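Local coordinates for putative diflavin flavoprotein A 3 (Synechocystis sp., PDB 6H0C) that probably passes electrons from NADH to oxygen, reducing it to water, and is represented here by its flavodiiron core, at residues A[346-350]-A[375-379]; A[313-317]-A[351-355]. All blocks are in the same frame, centred on the assembly; numbering follows the deposited sequence.

Interaction 1: residues A[346-350]-A[375-379]; sequences GSFGW and RVKFK
The carbonyl oxygen of V376 is gripped twice by strand 346-348. F348 N donates a hydrogen bond to V376 O at 3.2 Å, somewhat bent at 145°. S347 CA makes a CA-H...O contact with the same oxygen at 3.0 Å. This is parallel pairing between two neighbouring strands of the flavodoxin-like domain, 341-348 and 368-377. Helix 353-364 joins them in a beta-alpha-beta crossover, and 368-377 is an outermost strand of the five-stranded sheet. V376 N bonds to G346 O at 2.9 Å. The pairing runs on past the end of strand 368-377: F378 N reaches F348 O at 3.1 Å.

The side chains divide between two faces. S347 and V376 lie on the face covered by helix 268-281, where S347 touches N268, V376 touches L272, and S347 OG has a weak bond to T269 OG1. F348, R375 and K377 lie on the other face. F348 CG sits between the backbone N and the carbonyl carbon (chi1 55°), which swings the ring toward the neighbouring strand. R375 CB meets the ring edge in plane, 3.7 Å from F348 CE2. K377 CG comes at a slant, 3.8 Å from F348 CE1. Beyond its CB, R375 runs away from this contact as an extended chain, and its NH2 forms salt bridges with D356 and E359 of helix 353-364, which lie in the first turns of the crossover helix. The K377 chain is also straight beyond CG. It lies along the turn after F348, where K377 CG and CE are each 3.2 Å from G349 O.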
# COMPACT_ATOMS: atom_id res chain seq x y z
N GLY A 346 11.64 -5.59 14.57
CA GLY A 346 10.87 -4.44 15.00
C GLY A 346 11.68 -3.17 15.15
O GLY A 346 12.91 -3.19 15.15
N SER A 347 10.97 -2.05 15.27
CA SER A 347 11.58 -0.78 15.63
C SER A 347 11.09 -0.38 17.01
O SER A 347 10.06 -0.88 17.50
CB SER A 347 11.22 0.32 14.64
OG SER A 347 9.86 0.67 14.77
N PHE A 348 11.80 0.53 17.65
CA PHE A 348 11.36 1.06 18.93
C PHE A 348 12.07 2.35 19.26
O PHE A 348 13.10 2.67 18.67
CB PHE A 348 11.59 0.04 20.03
CG PHE A 348 13.00 -0.43 20.12
CD1 PHE A 348 13.85 0.09 21.08
CD2 PHE A 348 13.48 -1.40 19.26
CE1 PHE A 348 15.15 -0.34 21.17
CE2 PHE A 348 14.78 -1.84 19.35
CZ PHE A 348 15.62 -1.31 20.30
N GLY A 349 11.50 3.09 20.21
CA GLY A 349 12.10 4.31 20.68
C GLY A 349 13.22 3.96 21.62
O GLY A 349 14.35 3.69 21.21
N TRP A 350 12.91 3.94 22.91
CA TRP A 350 13.93 3.64 23.89
C TRP A 350 13.66 2.31 24.59
O TRP A 350 14.49 1.81 25.35
CB TRP A 350 14.03 4.78 24.91
CG TRP A 350 12.72 5.41 25.32
CD1 TRP A 350 11.66 4.79 25.92
CD2 TRP A 350 12.35 6.80 25.20
NE1 TRP A 350 10.66 5.69 26.17
CE2 TRP A 350 11.06 6.93 25.74
CE3 TRP A 350 12.99 7.93 24.69
CZ2 TRP A 350 10.39 8.15 25.78
CZ3 TRP A 350 12.32 9.14 24.73
CH2 TRP A 350 11.03 9.24 25.28
N ARG A 375 16.60 -5.55 15.61
CA ARG A 375 16.19 -4.44 16.44
C ARG A 375 16.65 -3.11 15.83
O ARG A 375 17.85 -2.84 15.76
CB ARG A 375 16.74 -4.60 17.86
CG ARG A 375 16.18 -5.81 18.60
CD ARG A 375 16.82 -6.00 19.96
NE ARG A 375 16.14 -7.02 20.75
CZ ARG A 375 16.45 -8.31 20.73
NH1 ARG A 375 17.43 -8.75 19.95
NH2 ARG A 375 15.78 -9.17 21.49
N VAL A 376 15.71 -2.30 15.38
CA VAL A 376 16.02 -1.01 14.77
C VAL A 376 15.58 0.15 15.64
O VAL A 376 14.38 0.35 15.84
CB VAL A 376 15.36 -0.85 13.40
CG1 VAL A 376 15.69 0.51 12.81
CG2 VAL A 376 15.80 -1.98 12.47
N LYS A 377 16.54 0.92 16.15
CA LYS A 377 16.21 2.06 17.00
C LYS A 377 15.96 3.35 16.19
O LYS A 377 16.80 3.78 15.40
CB LYS A 377 17.31 2.29 18.04
CG LYS A 377 16.79 2.64 19.44
CD LYS A 377 17.95 2.88 20.41
CE LYS A 377 17.48 3.28 21.80
NZ LYS A 377 18.64 3.60 22.69
N PHE A 378 14.78 3.93 16.42
CA PHE A 378 14.28 5.10 15.68
C PHE A 378 14.23 4.85 14.17
O PHE A 378 14.13 3.71 13.72
CB PHE A 378 15.12 6.34 15.99
CG PHE A 378 14.35 7.64 15.84
CD1 PHE A 378 12.96 7.65 15.87
CD2 PHE A 378 15.02 8.84 15.66
CE1 PHE A 378 12.26 8.83 15.73
CE2 PHE A 378 14.32 10.03 15.51
CZ PHE A 378 12.94 10.02 15.55
N LYS A 379 14.29 5.93 13.40
CA LYS A 379 13.95 5.91 11.98
C LYS A 379 14.93 5.11 11.12
O LYS A 379 16.13 5.32 11.17
CB LYS A 379 13.85 7.33 11.43
CG LYS A 379 12.66 7.55 10.50
CD LYS A 379 12.67 8.94 9.87
CE LYS A 379 13.96 9.19 9.11
NZ LYS A 379 13.96 10.50 8.39

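Interaction 2: residues A[313-317]-A[351-355]; sequences GSPTL and SGEAI
This is a loop-to-helix contact in the flavodoxin-like domain. The loop after strand 309-313 rests on the first turn of helix 353-364. Both segments follow the C-terminal ends of adjacent parallel strands, the side of the sheet where flavodoxins bind FMN. T316 carries the contact. Its OG1 accepts a hydrogen bond from A354 N at 3.1 Å, with an N-H...O angle of 151°. G352 holds the N-cap position, so the hydroxyl meets the second residue of the helix from outside the helix's own chain segment. T316 OG1 lies beside its own backbone N (chi1 -59°), which leaves the methyl CG2 anti to that N. The threonine also meets the loop before the helix: T316 CB is 3.5 Å from S351 O, and T316 CG2 is 3.8 Å from the same oxygen.

A354 CB packs against P315 O, 3.1 Å away, and S314 OG, 3.7 Å away. S314 OG donates to P315 O at 2.8 Å, in the carbonyl plane and on a lone pair, so this serine hydroxyl and carbonyl are tied together beside the methyl. Deeper in, I355 CG1 packs against S314 O at 4.0 Å. The S314 backbone is bonded to F345 of strand 341-348, and P315 packs on A263 and P322. A water sits between T316 O and S351 O.

The chemistry is one direct hydrogen bond across the contact, with a water bridge beside it and van der Waals contacts around it. The hydroxyl satisfies an N-H at the helix start, and the positive end of the helix would probably polarise its oxygen.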
# COMPACT_ATOMS: atom_id res chain seq x y z
N GLY A 313 6.75 -8.97 13.12
CA GLY A 313 7.30 -7.63 13.22
C GLY A 313 6.41 -6.80 14.12
O GLY A 313 5.19 -6.72 13.91
N SER A 314 6.99 -6.16 15.14
CA SER A 314 6.17 -5.45 16.11
C SER A 314 6.87 -4.22 16.67
O SER A 314 8.06 -4.26 16.98
CB SER A 314 5.77 -6.39 17.26
OG SER A 314 5.02 -5.71 18.25
N PRO A 315 6.12 -3.11 16.81
CA PRO A 315 6.59 -1.99 17.62
C PRO A 315 6.36 -2.29 19.10
O PRO A 315 5.80 -3.34 19.44
CB PRO A 315 5.71 -0.83 17.16
CG PRO A 315 4.40 -1.51 16.84
CD PRO A 315 4.78 -2.86 16.26
N THR A 316 6.79 -1.38 19.97
CA THR A 316 6.51 -1.51 21.39
C THR A 316 5.70 -0.31 21.86
O THR A 316 6.09 0.84 21.66
CB THR A 316 7.80 -1.64 22.20
OG1 THR A 316 8.52 -2.79 21.76
CG2 THR A 316 7.47 -1.78 23.69
N LEU A 317 4.55 -0.59 22.47
CA LEU A 317 3.63 0.47 22.88
C LEU A 317 3.35 0.34 24.37
O LEU A 317 2.67 -0.59 24.80
CB LEU A 317 2.33 0.41 22.07
CG LEU A 317 2.48 0.45 20.55
CD1 LEU A 317 1.12 0.32 19.85
CD2 LEU A 317 3.20 1.72 20.08
N SER A 351 12.50 1.72 24.31
CA SER A 351 12.17 0.41 24.85
C SER A 351 11.71 -0.53 23.73
O SER A 351 10.86 -0.16 22.92
CB SER A 351 11.09 0.53 25.93
OG SER A 351 9.83 0.79 25.35
N GLY A 352 12.28 -1.73 23.69
CA GLY A 352 11.92 -2.71 22.67
C GLY A 352 11.46 -4.04 23.23
O GLY A 352 11.83 -5.10 22.73
N GLU A 353 10.64 -3.98 24.28
CA GLU A 353 10.21 -5.17 25.00
C GLU A 353 9.34 -6.11 24.16
O GLU A 353 9.33 -7.31 24.39
CB GLU A 353 9.45 -4.78 26.26
CG GLU A 353 10.34 -4.16 27.35
CD GLU A 353 10.55 -2.66 27.18
OE1 GLU A 353 11.25 -2.06 28.03
OE2 GLU A 353 10.02 -2.08 26.21
N ALA A 354 8.60 -5.56 23.19
CA ALA A 354 7.77 -6.40 22.33
C ALA A 354 8.63 -7.41 21.55
O ALA A 354 8.25 -8.58 21.40
CB ALA A 354 6.96 -5.54 21.37
N ILE A 355 9.79 -6.96 21.09
CA ILE A 355 10.70 -7.82 20.34
C ILE A 355 11.29 -8.91 21.23
O ILE A 355 11.35 -10.09 20.84
CB ILE A 355 11.83 -6.98 19.70
CG1 ILE A 355 11.24 -5.99 18.70
CG2 ILE A 355 12.86 -7.88 19.04
CD1 ILE A 355 12.22 -4.98 18.17
O HOH W 1 9.10 2.07 21.85
O HOH W 2 6.70 1.80 24.95

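Overall arrangement
Both interactions lie in the flavodoxin-like domain, with centres 8 Å apart. Interaction 1 pairs the two strands of the unit 341-348, 353-364, 368-377. Interaction 2 uses only the start of helix 353-364 from that unit, and sets on it the loop after strand 309-313. I355 links the two: its CD1 is 3.5 Å from G346 CA, and it also packs on F348 and R375. Both are partly buried. In interaction 1, S347 and V376 are buried under helix 268-281, whereas R375 and K377 on the other face are exposed. Regular backbone bonds hold it. Interaction 2 has no exposed touching residue and has one direct hydrogen bond, to a side-chain hydroxyl, with a water bridge beside it.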